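Local coordinates for putative uncharacterized protein gbs1889 (Streptococcus agalactiae, PDB 3ANK), which hydrolyses unsaturated chondroitin, hyaluronan and heparin disaccharides, preferring sulfated ones, and releases the 4,5-unsaturated uronic acid from their non-reducing end, at residues I33-K38 with S348-I353; E49-P54 with W69-W74. The protein carries 1 engineered substitution. All blocks are in the same frame, centred on the assembly; numbering follows the deposited sequence.

How the contacts relate
The contacts are neighbours in the alpha6/alpha6-barrel: helix 26-47 carries contact 1 and leads into strand 51-52 of contact 2, and it also packs against W74. Their centres are 18 Å apart and they do not touch. Contact 1 is the more peripheral and only partly buried; it fastens a loop from late in the chain to the helix through one lysine ammonium, two polar side chains and a water. Contact 2 is buried and closer to the centre of the chain. There proline and aromatic side chains pack against the start of helix 71-85, polar bridging is left to one water, and the second segment reaches the bound disaccharide through W69.

Contact 1 of 2, residues I33-K38 with S348-I353; sequences IEKALK and SNNELI
K35 reaches from helix 26-47 to the loop that follows helix 329-347 and carries the close-packed part of this contact. Its CG stands anti to the backbone N (chi1 -169°), and a bend at chi3 turns the chain end towards S348 and N350. The ammonium is gripped twice: NZ donates to S348 OG at 2.8 Å and to N350 OD1 at 2.6 Å. The second bond approaches the amide oxygen from above its carbonyl plane, with a C=O...N angle of 129°. The methylenes gather over the N349 carbonyl oxygen, K35 CE lying 3.5 Å from N349 O. The same carbonyl accepts from a water that also donates to K35 O at 3.0 Å, tying helix backbone to loop backbone. S348 OG is additionally hydrogen-bonded to I344 O, which helps to hold the hydroxyl in place for the lysine. Buried N349 braces the loop itself, ND2 donating to E351 O while OD1 meets R356.

N350 faces solvent even here, and the far end is looser. L352, at the centre of an inverse gamma turn, brings CD1 4.0 Å from K38 CB, the side chains crossing obliquely with nothing polar between them.

At this periphery of the alpha6/alpha6-barrel, away from the substrate site, the loop runs alongside the outward flank of helix 26-47, away from helices 377-391 and 71-85, on which I33 and L37 pack.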
loop_
_atom_site.group_PDB
_atom_site.type_symbol
_atom_site.label_atom_id
_atom_site.label_comp_id
_atom_site.label_asym_id
_atom_site.label_seq_id
_atom_site.Cartn_x
_atom_site.Cartn_y
_atom_site.Cartn_z
ATOM N N ILE A 33 5.475 17.576 0.280
ATOM C CA ILE A 33 5.200 17.248 1.679
ATOM C C ILE A 33 4.439 18.387 2.383
ATOM O O ILE A 33 3.411 18.152 3.015
ATOM C CB ILE A 33 6.500 16.894 2.434
ATOM C CG1 ILE A 33 7.078 15.569 1.907
ATOM C CG2 ILE A 33 6.280 16.812 3.957
ATOM C CD1 ILE A 33 8.445 15.209 2.485
ATOM N N GLU A 34 4.932 19.616 2.261
ATOM C CA GLU A 34 4.261 20.745 2.908
ATOM C C GLU A 34 2.818 20.868 2.437
ATOM O O GLU A 34 1.921 21.037 3.251
ATOM C CB GLU A 34 5.006 22.068 2.677
ATOM C CG GLU A 34 6.426 22.077 3.181
ATOM C CD GLU A 34 6.522 22.250 4.687
ATOM O OE1 GLU A 34 7.550 21.848 5.281
ATOM O OE2 GLU A 34 5.579 22.795 5.286
ATOM N N LYS A 35 2.598 20.790 1.129
ATOM C CA LYS A 35 1.254 20.880 0.581
ATOM C C LYS A 35 0.346 19.786 1.126
ATOM O O LYS A 35 -0.815 20.037 1.449
ATOM C CB LYS A 35 1.272 20.794 -0.938
ATOM C CG LYS A 35 -0.069 21.148 -1.582
ATOM C CD LYS A 35 0.075 21.289 -3.102
ATOM C CE LYS A 35 0.196 19.929 -3.770
ATOM N NZ LYS A 35 -0.221 20.002 -5.217
ATOM N N ALA A 36 0.871 18.567 1.217
ATOM C CA ALA A 36 0.118 17.461 1.800
ATOM C C ALA A 36 -0.217 17.735 3.266
ATOM O O ALA A 36 -1.321 17.458 3.723
ATOM C CB ALA A 36 0.907 16.158 1.682
ATOM N N LEU A 37 0.753 18.251 4.013
ATOM C CA LEU A 37 0.556 18.461 5.439
ATOM C C LEU A 37 -0.460 19.556 5.726
ATOM O O LEU A 37 -1.167 19.499 6.728
ATOM C CB LEU A 37 1.885 18.759 6.149
ATOM C CG LEU A 37 2.514 17.550 6.850
ATOM C CD1 LEU A 37 2.581 16.328 5.908
ATOM C CD2 LEU A 37 3.885 17.908 7.381
ATOM N N LYS A 38 -0.535 20.563 4.867
ATOM C CA LYS A 38 -1.543 21.592 5.090
ATOM C C LYS A 38 -2.912 20.949 5.034
ATOM O O LYS A 38 -3.757 21.203 5.894
ATOM C CB LYS A 38 -1.411 22.739 4.091
ATOM C CG LYS A 38 -0.108 23.507 4.284
ATOM C CD LYS A 38 -0.316 25.002 4.175
ATOM C CE LYS A 38 -0.967 25.349 2.865
ATOM N NZ LYS A 38 -0.337 24.575 1.774
ATOM N N SER A 348 -1.874 15.458 -7.293
ATOM C CA SER A 348 -1.998 15.865 -5.898
ATOM C C SER A 348 -3.012 16.994 -5.707
ATOM O O SER A 348 -3.200 17.836 -6.588
ATOM C CB SER A 348 -0.641 16.267 -5.301
ATOM O OG SER A 348 -0.071 17.354 -6.007
ATOM N N ASN A 349 -3.662 16.994 -4.548
ATOM C CA ASN A 349 -4.727 17.942 -4.265
ATOM C C ASN A 349 -4.237 19.376 -4.117
ATOM O O ASN A 349 -3.289 19.639 -3.382
ATOM C CB ASN A 349 -5.462 17.548 -2.993
ATOM C CG ASN A 349 -6.436 18.610 -2.551
ATOM O OD1 ASN A 349 -7.270 19.043 -3.331
ATOM N ND2 ASN A 349 -6.328 19.044 -1.297
ATOM N N ASN A 350 -4.915 20.308 -4.781
ATOM C CA ASN A 350 -4.550 21.720 -4.677
ATOM C C ASN A 350 -5.542 22.610 -3.921
ATOM O O ASN A 350 -5.195 23.703 -3.500
ATOM C CB ASN A 350 -4.250 22.296 -6.063
ATOM C CG ASN A 350 -2.936 21.797 -6.602
ATOM O OD1 ASN A 350 -1.914 21.895 -5.929
ATOM N ND2 ASN A 350 -2.955 21.223 -7.797
ATOM N N GLU A 351 -6.778 22.158 -3.767
ATOM C CA GLU A 351 -7.741 22.946 -3.003
ATOM C C GLU A 351 -7.740 22.546 -1.533
ATOM O O GLU A 351 -8.149 21.445 -1.170
ATOM C CB GLU A 351 -9.146 22.872 -3.608
ATOM C CG GLU A 351 -9.406 23.947 -4.657
ATOM C CD GLU A 351 -8.730 23.644 -5.973
ATOM O OE1 GLU A 351 -8.141 24.566 -6.576
ATOM O OE2 GLU A 351 -8.780 22.476 -6.406
ATOM N N LEU A 352 -7.262 23.459 -0.695
ATOM C CA LEU A 352 -7.110 23.201 0.723
ATOM C C LEU A 352 -8.386 23.497 1.491
ATOM O O LEU A 352 -8.478 24.507 2.187
ATOM C CB LEU A 352 -5.938 24.004 1.288
ATOM C CG LEU A 352 -4.614 23.701 0.571
ATOM C CD1 LEU A 352 -3.467 24.529 1.148
ATOM C CD2 LEU A 352 -4.287 22.199 0.632
ATOM N N ILE A 353 -9.359 22.599 1.373
ATOM C CA ILE A 353 -10.597 22.715 2.120
ATOM C C ILE A 353 -10.888 21.423 2.881
ATOM O O ILE A 353 -10.486 20.331 2.454
ATOM C CB ILE A 353 -11.782 23.074 1.206
ATOM C CG1 ILE A 353 -12.280 21.850 0.449
ATOM C CG2 ILE A 353 -11.387 24.174 0.217
ATOM C CD1 ILE A 353 -13.617 22.090 -0.232
HETATM O O HOH W 1 -2.667 18.744 -0.452
#

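Contact 2 of 2, residues E49-P54 with W69-W74; sequences EEYPTP and WTNGFW. With GCD (4-deoxy-alpha-L-threo-hex-4-enopyranuronic acid), chain B.
P52 crosses W74 at about a right angle, while Y51 meets it obliquely. P52 CD lies near the rim of the indole, 3.5 Å from W74 CG and 3.4 Å from W74 CB, so the pyrrolidine leans on both the ring and its stem. The phenol of Y51 is turned almost perpendicular to the five-membered ring, at 82°, and the closest atoms of the pair are Y51 CD2 and W74 CD1 at 3.6 Å. A chi1 of 160° sets the W74 indole opposite its own backbone N and against P52 and Y51. Its NE1 does not bond the strand directly: a water accepts from W74 NE1 at 2.9 Å and donates to E50 O. N71 stands across the tyrosine, its amide plane 80° from the ring.

This is where the chain, having left helix 26-47, runs through the short two-stranded antiparallel sheet (51-52 with 63-64) and enters helix 71-85 of the alpha6/alpha6-barrel; F47 meets W74 edge-to-face from the preceding helix.

Farther along, P54 crosses T70 at about a right angle, CG lying 3.4 Å from T70 OG1. That hydroxyl is buried without a polar partner in the model. T70 CG2 rests 3.2 Å above the centre of the W69 ring, whose opposite face takes the unsaturated uronic acid, W69 CH2 approaching GCD C4 at 3.5 Å. W69 NE1 is held by Y364, while the nucleophile D115 hydrogen-bonds the same sugar.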
loop_
_atom_site.group_PDB
_atom_site.type_symbol
_atom_site.label_atom_id
_atom_site.label_comp_id
_atom_site.label_asym_id
_atom_site.label_seq_id
_atom_site.Cartn_x
_atom_site.Cartn_y
_atom_site.Cartn_z
ATOM N N GLU A 49 -11.084 12.950 16.619
ATOM C CA GLU A 49 -10.620 11.615 16.997
ATOM C C GLU A 49 -11.262 10.508 16.157
ATOM O O GLU A 49 -11.072 9.320 16.420
ATOM C CB GLU A 49 -10.816 11.364 18.490
ATOM C CG GLU A 49 -9.990 12.314 19.338
ATOM C CD GLU A 49 -10.144 12.062 20.817
ATOM O OE1 GLU A 49 -10.463 10.915 21.193
ATOM O OE2 GLU A 49 -9.946 13.008 21.603
ATOM N N GLU A 50 -12.011 10.911 15.138
ATOM C CA GLU A 50 -12.632 9.963 14.224
ATOM C C GLU A 50 -11.777 9.753 12.971
ATOM O O GLU A 50 -10.600 10.116 12.948
ATOM C CB GLU A 50 -14.042 10.423 13.857
ATOM C CG GLU A 50 -14.991 10.410 15.039
ATOM C CD GLU A 50 -15.022 9.063 15.734
ATOM O OE1 GLU A 50 -15.209 9.035 16.965
ATOM O OE2 GLU A 50 -14.850 8.030 15.052
ATOM N N TYR A 51 -12.368 9.158 11.938
ATOM C CA TYR A 51 -11.598 8.759 10.752
ATOM C C TYR A 51 -12.251 9.126 9.426
ATOM O O TYR A 51 -13.450 9.343 9.367
ATOM C CB TYR A 51 -11.388 7.245 10.787
ATOM C CG TYR A 51 -10.725 6.787 12.055
ATOM C CD1 TYR A 51 -11.458 6.627 13.224
ATOM C CD2 TYR A 51 -9.358 6.532 12.092
ATOM C CE1 TYR A 51 -10.843 6.219 14.400
ATOM C CE2 TYR A 51 -8.742 6.135 13.250
ATOM C CZ TYR A 51 -9.484 5.980 14.399
ATOM O OH TYR A 51 -8.865 5.584 15.545
ATOM N N PRO A 52 -11.455 9.170 8.348
ATOM C CA PRO A 52 -12.052 9.320 7.015
ATOM C C PRO A 52 -12.722 8.017 6.565
ATOM O O PRO A 52 -12.370 6.946 7.050
ATOM C CB PRO A 52 -10.853 9.635 6.112
ATOM C CG PRO A 52 -9.650 9.078 6.843
ATOM C CD PRO A 52 -9.980 9.142 8.324
ATOM N N THR A 53 -13.693 8.120 5.663
ATOM C CA THR A 53 -14.223 6.943 4.997
ATOM C C THR A 53 -13.140 6.419 4.049
ATOM O O THR A 53 -12.210 7.150 3.723
ATOM C CB THR A 53 -15.485 7.288 4.204
ATOM O OG1 THR A 53 -15.265 8.506 3.472
ATOM C CG2 THR A 53 -16.676 7.472 5.148
ATOM N N PRO A 54 -13.239 5.151 3.616
ATOM C CA PRO A 54 -12.196 4.615 2.735
ATOM C C PRO A 54 -11.904 5.538 1.553
ATOM O O PRO A 54 -10.746 5.767 1.197
ATOM C CB PRO A 54 -12.812 3.302 2.250
ATOM C CG PRO A 54 -13.593 2.837 3.413
ATOM C CD PRO A 54 -14.208 4.108 4.009
ATOM N N TRP A 69 -11.678 -1.330 6.997
ATOM C CA TRP A 69 -10.357 -1.952 6.823
ATOM C C TRP A 69 -9.287 -0.874 6.623
ATOM O O TRP A 69 -8.095 -1.169 6.554
ATOM C CB TRP A 69 -10.350 -2.937 5.639
ATOM C CG TRP A 69 -10.450 -2.299 4.278
ATOM C CD1 TRP A 69 -11.593 -1.923 3.634
ATOM C CD2 TRP A 69 -9.363 -1.972 3.389
ATOM N NE1 TRP A 69 -11.289 -1.378 2.406
ATOM C CE2 TRP A 69 -9.931 -1.395 2.231
ATOM C CE3 TRP A 69 -7.966 -2.102 3.465
ATOM C CZ2 TRP A 69 -9.156 -0.952 1.154
ATOM C CZ3 TRP A 69 -7.199 -1.669 2.399
ATOM C CH2 TRP A 69 -7.797 -1.094 1.255
ATOM N N THR A 70 -9.726 0.378 6.558
ATOM C CA THR A 70 -8.871 1.455 6.082
ATOM C C THR A 70 -8.458 2.444 7.167
ATOM O O THR A 70 -7.646 3.340 6.916
ATOM C CB THR A 70 -9.573 2.241 4.980
ATOM O OG1 THR A 70 -10.879 2.597 5.441
ATOM C CG2 THR A 70 -9.704 1.403 3.722
ATOM N N ASN A 71 -8.996 2.279 8.370
ATOM C CA ASN A 71 -8.785 3.270 9.416
ATOM C C ASN A 71 -7.315 3.549 9.717
ATOM O O ASN A 71 -6.941 4.693 10.018
ATOM C CB ASN A 71 -9.555 2.890 10.681
ATOM C CG ASN A 71 -11.039 2.830 10.437
ATOM O OD1 ASN A 71 -11.768 3.800 10.696
ATOM N ND2 ASN A 71 -11.494 1.726 9.864
ATOM N N GLY A 72 -6.490 2.506 9.632
ATOM C CA GLY A 72 -5.064 2.621 9.945
ATOM C C GLY A 72 -4.285 3.552 9.030
ATOM O O GLY A 72 -3.277 4.127 9.431
ATOM N N PHE A 73 -4.736 3.673 7.787
ATOM C CA PHE A 73 -4.073 4.531 6.813
ATOM C C PHE A 73 -4.174 5.998 7.221
ATOM O O PHE A 73 -3.283 6.791 6.928
ATOM C CB PHE A 73 -4.665 4.320 5.411
ATOM C CG PHE A 73 -4.392 2.948 4.843
ATOM C CD1 PHE A 73 -3.086 2.524 4.600
ATOM C CD2 PHE A 73 -5.432 2.083 4.555
ATOM C CE1 PHE A 73 -2.831 1.252 4.077
ATOM C CE2 PHE A 73 -5.186 0.820 4.030
ATOM C CZ PHE A 73 -3.890 0.409 3.779
ATOM N N TRP A 74 -5.252 6.358 7.910
ATOM C CA TRP A 74 -5.386 7.738 8.423
ATOM C C TRP A 74 -4.351 7.988 9.512
ATOM O O TRP A 74 -3.581 8.953 9.455
ATOM C CB TRP A 74 -6.812 8.016 8.937
ATOM C CG TRP A 74 -6.892 9.190 9.879
ATOM C CD1 TRP A 74 -7.095 9.143 11.229
ATOM C CD2 TRP A 74 -6.744 10.581 9.545
ATOM N NE1 TRP A 74 -7.088 10.416 11.751
ATOM C CE2 TRP A 74 -6.884 11.315 10.740
ATOM C CE3 TRP A 74 -6.523 11.274 8.352
ATOM C CZ2 TRP A 74 -6.794 12.708 10.780
ATOM C CZ3 TRP A 74 -6.428 12.660 8.391
ATOM C CH2 TRP A 74 -6.565 13.360 9.599
HETATM C C1 GCD B . -10.448 -4.921 0.696
HETATM C C2 GCD B . -9.386 -5.935 1.083
HETATM C C3 GCD B . -8.073 -5.209 1.349
HETATM C C4 GCD B . -7.750 -4.428 0.088
HETATM C C5 GCD B . -8.767 -3.993 -0.752
HETATM C C6 GCD B . -8.392 -3.249 -2.018
HETATM O O2 GCD B . -9.808 -6.623 2.256
HETATM O O3 GCD B . -7.033 -6.164 1.585
HETATM O O5 GCD B . -10.096 -4.173 -0.480
HETATM O O6A GCD B . -9.322 -2.833 -2.732
HETATM O O6B GCD B . -7.182 -3.064 -2.256
HETATM O O HOH W 2 -8.510 10.941 14.245
#